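Local coordinates for protein ribonucleoside-diphosphate reductase (Pseudomonas aeruginosa, PDB 5IM3) that probably reduces ribonucleoside diphosphates to the deoxyribonucleotides needed for DNA synthesis, and binds dATP in an N-terminal ATP cone, at residues L32-R37 with G94-E99; V42-D47 with Q81-F86. All blocks are in the same frame, centred on the assembly; numbering follows the deposited sequence.

Contact 1: residues L32-R37 with G94-E99. With DTP (2'-deoxyadenosine 5'-triphosphate), chain C; DTP (2'-deoxyadenosine 5'-triphosphate), chain D.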
ATOM      1  N   LEU A  32     -34.707 -49.690   7.371  1.00128.51           N
ATOM      2  CA  LEU A  32     -34.017 -49.199   8.558  1.00123.04           C
ATOM      3  C   LEU A  32     -34.299 -50.079   9.774  1.00120.48           C
ATOM      4  O   LEU A  32     -35.452 -50.372  10.088  1.00120.51           O
ATOM      5  CB  LEU A  32     -34.429 -47.756   8.859  1.00119.07           C
ATOM      6  CG  LEU A  32     -33.412 -46.668   8.508  1.00118.61           C
ATOM      7  CD1 LEU A  32     -34.010 -45.284   8.739  1.00114.85           C
ATOM      8  CD2 LEU A  32     -32.131 -46.836   9.318  1.00116.69           C
ATOM      9  N   ARG A  33     -33.233 -50.490  10.457  1.00116.54           N
ATOM     10  CA  ARG A  33     -33.328 -51.305  11.659  1.00113.96           C
ATOM     11  C   ARG A  33     -32.392 -50.736  12.717  1.00109.65           C
ATOM     12  O   ARG A  33     -31.561 -49.866  12.439  1.00108.14           O
ATOM     13  CB  ARG A  33     -32.995 -52.774  11.369  1.00118.19           C
ATOM     14  CG  ARG A  33     -33.979 -53.447  10.421  1.00123.05           C
ATOM     15  CD  ARG A  33     -33.653 -54.917  10.209  1.00127.77           C
ATOM     16  NE  ARG A  33     -34.608 -55.565   9.315  1.00132.81           N
ATOM     17  CZ  ARG A  33     -34.602 -56.862   9.022  1.00138.17           C
ATOM     18  NH1 ARG A  33     -33.687 -57.663   9.552  1.00138.90           N
ATOM     19  NH2 ARG A  33     -35.513 -57.360   8.195  1.00142.91           N
ATOM     20  N   VAL A  34     -32.530 -51.235  13.943  1.00109.85           N
ATOM     21  CA  VAL A  34     -31.811 -50.693  15.089  1.00106.15           C
ATOM     22  C   VAL A  34     -31.164 -51.829  15.865  1.00107.92           C
ATOM     23  O   VAL A  34     -31.786 -52.872  16.097  1.00110.09           O
ATOM     24  CB  VAL A  34     -32.745 -49.881  16.010  1.00101.43           C
ATOM     25  CG1 VAL A  34     -31.936 -49.158  17.080  1.00 96.93           C
ATOM     26  CG2 VAL A  34     -33.576 -48.900  15.199  1.00100.73           C
ATOM     27  N   ILE A  35     -29.915 -51.619  16.269  1.00110.06           N
ATOM     28  CA  ILE A  35     -29.209 -52.556  17.136  1.00111.91           C
ATOM     29  C   ILE A  35     -29.674 -52.300  18.565  1.00108.16           C
ATOM     30  O   ILE A  35     -29.306 -51.293  19.176  1.00104.49           O
ATOM     31  CB  ILE A  35     -27.689 -52.401  17.016  1.00113.05           C
ATOM     32  CG1 ILE A  35     -27.247 -52.489  15.550  1.00117.86           C
ATOM     33  CG2 ILE A  35     -26.985 -53.468  17.848  1.00113.84           C
ATOM     34  CD1 ILE A  35     -25.844 -51.975  15.308  1.00118.47           C
ATOM     35  N   LYS A  36     -30.486 -53.207  19.102  1.00107.82           N
ATOM     36  CA  LYS A  36     -30.964 -53.062  20.467  1.00104.32           C
ATOM     37  C   LYS A  36     -29.788 -53.038  21.442  1.00104.37           C
ATOM     38  O   LYS A  36     -28.627 -53.236  21.071  1.00106.08           O
ATOM     39  CB  LYS A  36     -31.926 -54.198  20.819  1.00105.38           C
ATOM     40  CG  LYS A  36     -33.304 -54.064  20.183  1.00105.76           C
ATOM     41  CD  LYS A  36     -34.275 -53.318  21.088  1.00101.32           C
ATOM     42  CE  LYS A  36     -34.750 -54.194  22.242  1.00100.42           C
ATOM     43  NZ  LYS A  36     -35.659 -53.460  23.169  1.00 97.16           N
ATOM     44  N   ARG A  37     -30.106 -52.787  22.715  1.00105.73           N
ATOM     45  CA  ARG A  37     -29.073 -52.715  23.743  1.00105.33           C
ATOM     46  C   ARG A  37     -28.213 -53.969  23.747  1.00110.25           C
ATOM     47  O   ARG A  37     -27.005 -53.905  24.002  1.00109.49           O
ATOM     48  CB  ARG A  37     -29.712 -52.512  25.118  1.00102.45           C
ATOM     49  CG  ARG A  37     -30.480 -51.214  25.249  1.00100.27           C
ATOM     50  CD  ARG A  37     -30.009 -50.382  26.433  1.00 97.68           C
ATOM     51  NE  ARG A  37     -30.126 -48.949  26.176  1.00 95.71           N
ATOM     52  CZ  ARG A  37     -31.257 -48.257  26.270  1.00 95.53           C
ATOM     53  NH1 ARG A  37     -32.388 -48.864  26.610  1.00 96.93           N
ATOM     54  NH2 ARG A  37     -31.260 -46.953  26.019  1.00 93.46           N
ATOM     55  N   GLY A  94     -30.399 -49.144   6.658  1.00125.35           N
ATOM     56  CA  GLY A  94     -29.167 -49.197   7.420  1.00124.49           C
ATOM     57  C   GLY A  94     -29.418 -49.758   8.802  1.00120.84           C
ATOM     58  O   GLY A  94     -30.487 -50.302   9.088  1.00120.27           O
ATOM     59  N   THR A  95     -28.409 -49.620   9.660  1.00121.06           N
ATOM     60  CA  THR A  95     -28.506 -50.055  11.048  1.00118.57           C
ATOM     61  C   THR A  95     -27.825 -49.027  11.937  1.00114.84           C
ATOM     62  O   THR A  95     -26.723 -48.564  11.626  1.00116.07           O
ATOM     63  CB  THR A  95     -27.867 -51.433  11.253  1.00121.32           C
ATOM     64  OG1 THR A  95     -26.522 -51.419  10.759  1.00124.80           O
ATOM     65  CG2 THR A  95     -28.668 -52.510  10.532  1.00126.14           C
ATOM     66  N   ILE A  96     -28.484 -48.676  13.042  1.00110.38           N
ATOM     67  CA  ILE A  96     -27.987 -47.674  13.973  1.00107.16           C
ATOM     68  C   ILE A  96     -28.154 -48.197  15.393  1.00104.08           C
ATOM     69  O   ILE A  96     -29.005 -49.043  15.676  1.00104.98           O
ATOM     70  CB  ILE A  96     -28.712 -46.321  13.812  1.00105.34           C
ATOM     71  CG1 ILE A  96     -30.225 -46.546  13.723  1.00104.96           C
ATOM     72  CG2 ILE A  96     -28.189 -45.584  12.582  1.00107.91           C
ATOM     73  CD1 ILE A  96     -31.038 -45.273  13.676  1.00102.41           C
ATOM     74  N   HIS A  97     -27.326 -47.674  16.293  1.00 98.87           N
ATOM     75  CA  HIS A  97     -27.355 -48.106  17.680  1.00 96.29           C
ATOM     76  C   HIS A  97     -28.464 -47.395  18.442  1.00 92.95           C
ATOM     77  O   HIS A  97     -28.865 -46.277  18.105  1.00 90.80           O
ATOM     78  CB  HIS A  97     -26.008 -47.844  18.355  1.00 94.63           C
ATOM     79  CG  HIS A  97     -24.935 -48.803  17.946  1.00 97.51           C
ATOM     80  ND1 HIS A  97     -24.099 -48.574  16.874  1.00100.91           N
ATOM     81  CD2 HIS A  97     -24.568 -50.001  18.460  1.00 99.41           C
ATOM     82  CE1 HIS A  97     -23.259 -49.586  16.748  1.00104.75           C
ATOM     83  NE2 HIS A  97     -23.522 -50.465  17.698  1.00103.73           N
ATOM     84  N   ILE A  98     -28.962 -48.063  19.483  1.00 91.99           N
ATOM     85  CA  ILE A  98     -30.061 -47.506  20.265  1.00 88.94           C
ATOM     86  C   ILE A  98     -29.626 -46.212  20.941  1.00 85.36           C
ATOM     87  O   ILE A  98     -30.399 -45.250  21.031  1.00 83.08           O
ATOM     88  CB  ILE A  98     -30.561 -48.546  21.285  1.00 89.67           C
ATOM     89  CG1 ILE A  98     -31.922 -48.141  21.853  1.00 87.87           C
ATOM     90  CG2 ILE A  98     -29.542 -48.750  22.394  1.00 89.17           C
ATOM     91  CD1 ILE A  98     -33.074 -48.500  20.940  1.00 91.18           C
ATOM     92  N   GLU A  99     -28.379 -46.163  21.421  1.00 78.28           N
ATOM     93  CA  GLU A  99     -27.867 -44.944  22.041  1.00 75.29           C
ATOM     94  C   GLU A  99     -27.664 -43.841  21.011  1.00 74.68           C
ATOM     95  O   GLU A  99     -27.727 -42.655  21.351  1.00 71.42           O
ATOM     96  CB  GLU A  99     -26.556 -45.236  22.772  1.00 75.16           C
ATOM     97  CG  GLU A  99     -26.666 -46.319  23.835  1.00 75.37           C
ATOM     98  CD  GLU A  99     -27.586 -45.927  24.977  1.00 73.08           C
ATOM     99  OE1 GLU A  99     -27.573 -44.745  25.378  1.00 71.22           O
ATOM    100  OE2 GLU A  99     -28.327 -46.804  25.470  1.00 73.05           O
TER
HETATM  101  PG  DTP C1001     -37.306 -51.267  26.425  1.00 89.75           P
HETATM  102  O1G DTP C1001     -38.696 -51.569  26.014  1.00 88.73           O
HETATM  103  O2G DTP C1001     -37.162 -49.871  27.059  1.00 86.06           O
HETATM  104  O3G DTP C1001     -36.749 -52.285  27.401  1.00 92.68           O
HETATM  105  PB  DTP C1001     -35.595 -49.923  24.611  1.00 88.97           P
HETATM  106  O1B DTP C1001     -34.918 -49.181  25.695  1.00 89.04           O
HETATM  107  O2B DTP C1001     -34.647 -50.252  23.472  1.00 88.89           O
HETATM  108  O3B DTP C1001     -36.310 -51.222  25.185  1.00 88.02           O
HETATM  109  PA  DTP C1001     -37.526 -47.892  24.949  1.00 88.48           P
HETATM  110  O1A DTP C1001     -38.911 -47.674  24.493  1.00 88.61           O
HETATM  111  O2A DTP C1001     -37.382 -48.125  26.457  1.00 85.32           O
HETATM  112  O3A DTP C1001     -36.845 -49.071  24.129  1.00 89.67           O
HETATM  113  O5' DTP C1001     -36.584 -46.732  24.543  1.00 88.67           O
HETATM  114  C5' DTP C1001     -36.618 -46.392  23.154  1.00 91.25           C
HETATM  115  C4' DTP C1001     -35.466 -45.500  22.780  1.00 94.21           C
HETATM  116  O4' DTP C1001     -34.767 -46.078  21.661  1.00 97.42           O
HETATM  117  C3' DTP C1001     -35.906 -44.129  22.287  1.00 95.48           C
HETATM  118  O3' DTP C1001     -34.871 -43.156  22.429  1.00 95.04           O
HETATM  119  C2' DTP C1001     -36.214 -44.398  20.820  1.00 98.01           C
HETATM  120  C1' DTP C1001     -35.313 -45.570  20.449  1.00100.13           C
HETATM  121  N9  DTP C1001     -36.001 -46.657  19.756  1.00103.28           N
HETATM  122  C8  DTP C1001     -36.708 -47.702  20.289  1.00103.97           C
HETATM  123  N7  DTP C1001     -37.291 -48.466  19.398  1.00103.69           N
HETATM  124  C5  DTP C1001     -36.940 -47.885  18.189  1.00103.90           C
HETATM  125  C6  DTP C1001     -37.243 -48.216  16.856  1.00104.92           C
HETATM  126  N6  DTP C1001     -38.099 -49.186  16.511  1.00105.24           N
HETATM  127  N1  DTP C1001     -36.698 -47.452  15.883  1.00105.29           N
HETATM  128  C2  DTP C1001     -35.923 -46.421  16.234  1.00104.98           C
HETATM  129  N3  DTP C1001     -35.600 -45.995  17.455  1.00104.61           N
HETATM  130  C4  DTP C1001     -36.137 -46.775  18.394  1.00104.01           C
HETATM  131  PG  DTP D1002     -34.513 -48.965  30.122  0.95 79.93           P
HETATM  132  O1G DTP D1002     -35.391 -49.348  29.037  0.95 80.85           O
HETATM  133  O2G DTP D1002     -35.172 -48.968  31.464  0.95 79.11           O
HETATM  134  O3G DTP D1002     -33.253 -49.776  30.182  0.95 82.35           O
HETATM  135  PB  DTP D1002     -34.515 -46.330  28.898  0.95 75.47           P
HETATM  136  O1B DTP D1002     -34.736 -46.867  27.544  0.95 79.33           O
HETATM  137  O2B DTP D1002     -33.521 -45.179  28.849  0.95 77.18           O
HETATM  138  O3B DTP D1002     -34.015 -47.474  29.884  0.95 79.93           O
HETATM  139  PA  DTP D1002     -37.379 -46.355  29.247  0.95 76.43           P
HETATM  140  O1A DTP D1002     -38.191 -46.246  30.476  0.95 75.12           O
HETATM  141  O2A DTP D1002     -37.361 -47.790  28.697  0.95 79.78           O
HETATM  142  O3A DTP D1002     -35.894 -45.861  29.534  0.95 76.55           O
HETATM  143  O5' DTP D1002     -37.816 -45.395  28.082  0.95 73.17           O
HETATM  144  C5' DTP D1002     -38.223 -44.052  28.387  0.95 70.92           C
HETATM  145  C4' DTP D1002     -37.423 -43.030  27.616  0.95 70.10           C
HETATM  146  O4' DTP D1002     -38.224 -41.841  27.450  0.95 67.93           O
HETATM  147  C3' DTP D1002     -36.115 -42.591  28.290  0.95 70.41           C
HETATM  148  O3' DTP D1002     -35.006 -42.795  27.414  0.95 69.44           O
HETATM  149  C2' DTP D1002     -36.302 -41.097  28.560  0.95 68.65           C
HETATM  150  C1' DTP D1002     -37.787 -40.850  28.357  0.95 67.52           C
HETATM  151  N9  DTP D1002     -38.600 -40.921  29.570  0.95 64.65           N
HETATM  152  C8  DTP D1002     -39.459 -41.907  29.975  0.95 62.99           C
HETATM  153  N7  DTP D1002     -40.000 -41.696  31.151  0.95 63.19           N
HETATM  154  C5  DTP D1002     -39.461 -40.482  31.547  0.95 62.77           C
HETATM  155  C6  DTP D1002     -39.630 -39.702  32.706  0.95 61.41           C
HETATM  156  N6  DTP D1002     -40.368 -40.077  33.753  0.95 61.74           N
HETATM  157  N1  DTP D1002     -38.969 -38.528  32.772  0.95 61.69           N
HETATM  158  C2  DTP D1002     -38.186 -38.172  31.750  0.95 61.56           C
HETATM  159  N3  DTP D1002     -37.934 -38.831  30.619  0.95 62.83           N
HETATM  160  C4  DTP D1002     -38.605 -39.988  30.577  0.95 63.73           C

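Contact 2: residues V42-D47 with Q81-F86. With DTP (2'-deoxyadenosine 5'-triphosphate), chain C.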
ATOM      1  N   VAL A  42     -34.344 -55.001  15.236  1.00110.64           N
ATOM      2  CA  VAL A  42     -35.785 -54.800  15.090  1.00110.67           C
ATOM      3  C   VAL A  42     -36.034 -53.714  14.056  1.00110.68           C
ATOM      4  O   VAL A  42     -35.153 -52.891  13.769  1.00109.23           O
ATOM      5  CB  VAL A  42     -36.449 -54.414  16.427  1.00105.65           C
ATOM      6  CG1 VAL A  42     -36.427 -55.592  17.393  1.00105.80           C
ATOM      7  CG2 VAL A  42     -35.752 -53.205  17.039  1.00100.01           C
ATOM      8  N   PRO A  43     -37.235 -53.687  13.474  1.00106.63           N
ATOM      9  CA  PRO A  43     -37.561 -52.619  12.522  1.00106.21           C
ATOM     10  C   PRO A  43     -37.532 -51.248  13.183  1.00102.29           C
ATOM     11  O   PRO A  43     -37.721 -51.109  14.393  1.00 97.86           O
ATOM     12  CB  PRO A  43     -38.974 -52.981  12.047  1.00108.80           C
ATOM     13  CG  PRO A  43     -39.110 -54.436  12.314  1.00112.09           C
ATOM     14  CD  PRO A  43     -38.306 -54.698  13.550  1.00108.52           C
ATOM     15  N   TYR A  44     -37.290 -50.227  12.364  1.00109.62           N
ATOM     16  CA  TYR A  44     -37.283 -48.848  12.832  1.00107.00           C
ATOM     17  C   TYR A  44     -38.718 -48.332  12.903  1.00106.92           C
ATOM     18  O   TYR A  44     -39.405 -48.240  11.879  1.00110.04           O
ATOM     19  CB  TYR A  44     -36.433 -47.980  11.903  1.00108.37           C
ATOM     20  CG  TYR A  44     -36.247 -46.553  12.371  1.00104.61           C
ATOM     21  CD1 TYR A  44     -35.120 -46.177  13.095  1.00101.76           C
ATOM     22  CD2 TYR A  44     -37.192 -45.578  12.081  1.00104.16           C
ATOM     23  CE1 TYR A  44     -34.947 -44.871  13.521  1.00 97.47           C
ATOM     24  CE2 TYR A  44     -37.027 -44.273  12.503  1.00 99.55           C
ATOM     25  CZ  TYR A  44     -35.904 -43.924  13.222  1.00 96.50           C
ATOM     26  OH  TYR A  44     -35.735 -42.625  13.643  1.00 93.00           O
ATOM     27  N   THR A  45     -39.155 -47.970  14.108  1.00104.09           N
ATOM     28  CA  THR A  45     -40.535 -47.593  14.388  1.00104.34           C
ATOM     29  C   THR A  45     -40.519 -46.195  14.981  1.00100.50           C
ATOM     30  O   THR A  45     -39.951 -45.980  16.058  1.00 95.84           O
ATOM     31  CB  THR A  45     -41.210 -48.568  15.360  1.00104.30           C
ATOM     32  OG1 THR A  45     -41.037 -49.913  14.904  1.00108.21           O
ATOM     33  CG2 THR A  45     -42.701 -48.263  15.471  1.00104.73           C
ATOM     34  N   ASP A  46     -41.133 -45.246  14.274  1.00 99.23           N
ATOM     35  CA  ASP A  46     -41.239 -43.887  14.790  1.00 96.51           C
ATOM     36  C   ASP A  46     -41.982 -43.849  16.118  1.00 95.79           C
ATOM     37  O   ASP A  46     -41.675 -43.017  16.978  1.00 91.50           O
ATOM     38  CB  ASP A  46     -41.946 -42.999  13.768  1.00 98.87           C
ATOM     39  CG  ASP A  46     -40.981 -42.293  12.836  1.00 99.03           C
ATOM     40  OD1 ASP A  46     -39.789 -42.665  12.816  1.00 99.17           O
ATOM     41  OD2 ASP A  46     -41.417 -41.367  12.120  1.00 99.85           O
ATOM     42  N   ASP A  47     -42.962 -44.739  16.299  1.00108.41           N
ATOM     43  CA  ASP A  47     -43.781 -44.727  17.506  1.00108.90           C
ATOM     44  C   ASP A  47     -42.925 -44.787  18.766  1.00103.09           C
ATOM     45  O   ASP A  47     -43.189 -44.072  19.739  1.00102.33           O
ATOM     46  CB  ASP A  47     -44.768 -45.896  17.471  1.00115.73           C
ATOM     47  CG  ASP A  47     -45.680 -45.929  18.683  1.00117.08           C
ATOM     48  OD1 ASP A  47     -46.110 -44.847  19.135  1.00116.21           O
ATOM     49  OD2 ASP A  47     -45.964 -47.040  19.182  1.00118.78           O
ATOM     50  N   GLN A  81     -37.697 -34.696  12.392  1.00 88.47           N
ATOM     51  CA  GLN A  81     -36.337 -34.247  12.116  1.00 87.02           C
ATOM     52  C   GLN A  81     -35.294 -35.212  12.663  1.00 85.40           C
ATOM     53  O   GLN A  81     -34.140 -35.167  12.225  1.00 86.72           O
ATOM     54  CB  GLN A  81     -36.114 -32.840  12.679  1.00 85.03           C
ATOM     55  CG  GLN A  81     -36.332 -32.697  14.174  1.00 83.99           C
ATOM     56  CD  GLN A  81     -36.362 -31.242  14.613  1.00 82.24           C
ATOM     57  OE1 GLN A  81     -36.833 -30.371  13.880  1.00 83.49           O
ATOM     58  NE2 GLN A  81     -35.857 -30.974  15.810  1.00 78.65           N
ATOM     59  N   VAL A  82     -35.669 -36.087  13.597  1.00 78.05           N
ATOM     60  CA  VAL A  82     -34.775 -37.168  14.001  1.00 76.74           C
ATOM     61  C   VAL A  82     -34.742 -38.252  12.933  1.00 79.36           C
ATOM     62  O   VAL A  82     -33.674 -38.617  12.427  1.00 81.40           O
ATOM     63  CB  VAL A  82     -35.201 -37.737  15.368  1.00 74.52           C
ATOM     64  CG1 VAL A  82     -34.499 -39.073  15.650  1.00 74.76           C
ATOM     65  CG2 VAL A  82     -34.898 -36.734  16.473  1.00 69.55           C
ATOM     66  N   THR A  83     -35.914 -38.785  12.576  1.00 78.53           N
ATOM     67  CA  THR A  83     -35.975 -39.796  11.528  1.00 81.39           C
ATOM     68  C   THR A  83     -35.373 -39.281  10.228  1.00 83.89           C
ATOM     69  O   THR A  83     -34.755 -40.049   9.482  1.00 87.97           O
ATOM     70  CB  THR A  83     -37.426 -40.236  11.308  1.00 82.20           C
ATOM     71  OG1 THR A  83     -37.944 -40.802  12.520  1.00 78.94           O
ATOM     72  CG2 THR A  83     -37.523 -41.269  10.191  1.00 87.85           C
ATOM     73  N   ALA A  84     -35.535 -37.987   9.945  1.00 84.58           N
ATOM     74  CA  ALA A  84     -34.952 -37.417   8.736  1.00 86.79           C
ATOM     75  C   ALA A  84     -33.430 -37.427   8.803  1.00 86.98           C
ATOM     76  O   ALA A  84     -32.762 -37.679   7.793  1.00 90.71           O
ATOM     77  CB  ALA A  84     -35.470 -35.995   8.525  1.00 84.78           C
ATOM     78  N   THR A  85     -32.864 -37.164   9.984  1.00 82.05           N
ATOM     79  CA  THR A  85     -31.411 -37.138  10.118  1.00 83.48           C
ATOM     80  C   THR A  85     -30.798 -38.483   9.741  1.00 88.83           C
ATOM     81  O   THR A  85     -29.780 -38.534   9.039  1.00 90.90           O
ATOM     82  CB  THR A  85     -31.023 -36.758  11.548  1.00 79.88           C
ATOM     83  OG1 THR A  85     -31.682 -35.541  11.918  1.00 77.49           O
ATOM     84  CG2 THR A  85     -29.515 -36.562  11.662  1.00 80.10           C
ATOM     85  N   PHE A  86     -31.402 -39.582  10.199  1.00104.71           N
ATOM     86  CA  PHE A  86     -30.893 -40.905   9.850  1.00110.90           C
ATOM     87  C   PHE A  86     -31.048 -41.192   8.362  1.00114.65           C
ATOM     88  O   PHE A  86     -30.205 -41.882   7.776  1.00118.36           O
ATOM     89  CB  PHE A  86     -31.607 -41.976  10.679  1.00112.57           C
ATOM     90  CG  PHE A  86     -31.270 -41.937  12.145  1.00110.71           C
ATOM     91  CD1 PHE A  86     -29.955 -41.820  12.566  1.00110.82           C
ATOM     92  CD2 PHE A  86     -32.270 -42.012  13.103  1.00108.99           C
ATOM     93  CE1 PHE A  86     -29.641 -41.783  13.912  1.00108.13           C
ATOM     94  CE2 PHE A  86     -31.962 -41.973  14.454  1.00105.74           C
ATOM     95  CZ  PHE A  86     -30.646 -41.858  14.858  1.00105.28           C
TER
HETATM   96  PG  DTP C1001     -37.306 -51.267  26.425  1.00 89.75           P
HETATM   97  O1G DTP C1001     -38.696 -51.569  26.014  1.00 88.73           O
HETATM   98  O2G DTP C1001     -37.162 -49.871  27.059  1.00 86.06           O
HETATM   99  O3G DTP C1001     -36.749 -52.285  27.401  1.00 92.68           O
HETATM  100  PB  DTP C1001     -35.595 -49.923  24.611  1.00 88.97           P
HETATM  101  O1B DTP C1001     -34.918 -49.181  25.695  1.00 89.04           O
HETATM  102  O2B DTP C1001     -34.647 -50.252  23.472  1.00 88.89           O
HETATM  103  O3B DTP C1001     -36.310 -51.222  25.185  1.00 88.02           O
HETATM  104  PA  DTP C1001     -37.526 -47.892  24.949  1.00 88.48           P
HETATM  105  O1A DTP C1001     -38.911 -47.674  24.493  1.00 88.61           O
HETATM  106  O2A DTP C1001     -37.382 -48.125  26.457  1.00 85.32           O
HETATM  107  O3A DTP C1001     -36.845 -49.071  24.129  1.00 89.67           O
HETATM  108  O5' DTP C1001     -36.584 -46.732  24.543  1.00 88.67           O
HETATM  109  C5' DTP C1001     -36.618 -46.392  23.154  1.00 91.25           C
HETATM  110  C4' DTP C1001     -35.466 -45.500  22.780  1.00 94.21           C
HETATM  111  O4' DTP C1001     -34.767 -46.078  21.661  1.00 97.42           O
HETATM  112  C3' DTP C1001     -35.906 -44.129  22.287  1.00 95.48           C
HETATM  113  O3' DTP C1001     -34.871 -43.156  22.429  1.00 95.04           O
HETATM  114  C2' DTP C1001     -36.214 -44.398  20.820  1.00 98.01           C
HETATM  115  C1' DTP C1001     -35.313 -45.570  20.449  1.00100.13           C
HETATM  116  N9  DTP C1001     -36.001 -46.657  19.756  1.00103.28           N
HETATM  117  C8  DTP C1001     -36.708 -47.702  20.289  1.00103.97           C
HETATM  118  N7  DTP C1001     -37.291 -48.466  19.398  1.00103.69           N
HETATM  119  C5  DTP C1001     -36.940 -47.885  18.189  1.00103.90           C
HETATM  120  C6  DTP C1001     -37.243 -48.216  16.856  1.00104.92           C
HETATM  121  N6  DTP C1001     -38.099 -49.186  16.511  1.00105.24           N
HETATM  122  N1  DTP C1001     -36.698 -47.452  15.883  1.00105.29           N
HETATM  123  C2  DTP C1001     -35.923 -46.421  16.234  1.00104.98           C
HETATM  124  N3  DTP C1001     -35.600 -45.995  17.455  1.00104.61           N
HETATM  125  C4  DTP C1001     -36.137 -46.775  18.394  1.00104.01           C

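Contact 1: residues L32-R37 with G94-E99
I98 and I35 meet where two parallel strands, 33-35 and 95-97, end and helix 98-111 begins. The strand axes approach to 4.5 Å and cross at 38°. I35 N donates to I96 O at 2.8 Å, and R33 N to G94 O; the bonds from I96 N to R33 O and from I98 N to I35 O are weak.

I35 lies beside H97, the N-cap of the helix. I35 CG1 is anti to the carbonyl carbon (chi1 -53°), which brings CD1 over one face of the imidazole in a CH-pi contact, 3.8 Å from the ring centroid. V34 and I96 point to the other face of the sheet, where V34 CG1 packs on I98 CD1 and CG2 faces the adenine of one dATP.

I98 CG2 touches R37 NE at 3.8 Å, CG1 lies over one face of the R37 guanidinium, and CD1 reaches O4' of the same dATP. R37 crosses both I98 and E99 at about a right angle. In a salt bridge its NE and NH2 grip E99 OE2 side-on, NE at 2.9 Å, with the oxygen in the guanidinium plane. E99 OE1 pairs with R125. R37 NH1 is left to the phosphates: it binds O1B of the second dATP at 3.2 Å and, weakly, O1B of the first. This is the nucleotide site of an ATP cone, here holding two dATP molecules.

Contact 2: residues V42-D47 with Q81-F86
Y44 and D46, at the turn from strand 41-43 into helix 46-60, face one side of helix 69-88; the nearest CA atoms, those of D46 and T83, are 7.4 Å apart, so side chains make the contact.

T83 is the hub. Its hydroxyl donates to D46 OD1 at 2.6 Å, meeting that oxygen on the syn side but 32° out of the carboxylate plane. The same OG1 accepts from Y44 OH at 3.1 Å. T79 O, one turn earlier in the helix, is a second acceptor for T83 OG1 and must compete with D46 for the one proton. When the threonine proton goes to D46, the donors run from Y44 to T83 to D46. D46 and T83 reach each other from opposite directions, while OG1 lies at the edge of the Y44 ring, in its plane. T83 CG2 adds an apolar touch on Y44 CE2 at 3.8 Å.

F86 lies one turn further along. Y44 OH sits at the edge of its ring, 3.6 Å from F86 CD2, and Y44 CE1 packs on the same carbon. The F86 side chain also rests on I96 and I101.

With CG anti to the backbone N (chi1 -174°), the Y44 ring reaches across to helix 69-88 and turns one face to the adenine of dATP. Y44 CD1 is 3.2 Å from C2 of the base. The bond to T83 should limit how far this ring can shift. On the neighbouring backbone, P43 O accepts a weak hydrogen bond from adenine N6 at 2.9 Å, and T45 N lies close to the same amino group. The helix therefore backs the residues that line the adenine pocket of the ATP cone.

Overall arrangement
Contacts 1 and 2 lie in the same ATP cone, with centres about 10 Å apart, and far from the centre of the chain. Along the sequence both segments of contact 2 fall between the two segments of contact 1. Both reach one three-stranded mixed sheet, in which 33-35 is the middle strand, antiparallel to 41-43 and parallel to 95-97. Helix 69-88 leads into strand 95-97, and F86 packs on I96 between the contacts. Both touch the same dATP: contact 2 meets its adenine, whereas contact 1 runs from adenine and sugar to the phosphates. Together they supply more than half of the residues lining this first dATP, and R37 links it to the second, consistent with allosteric control by dATP.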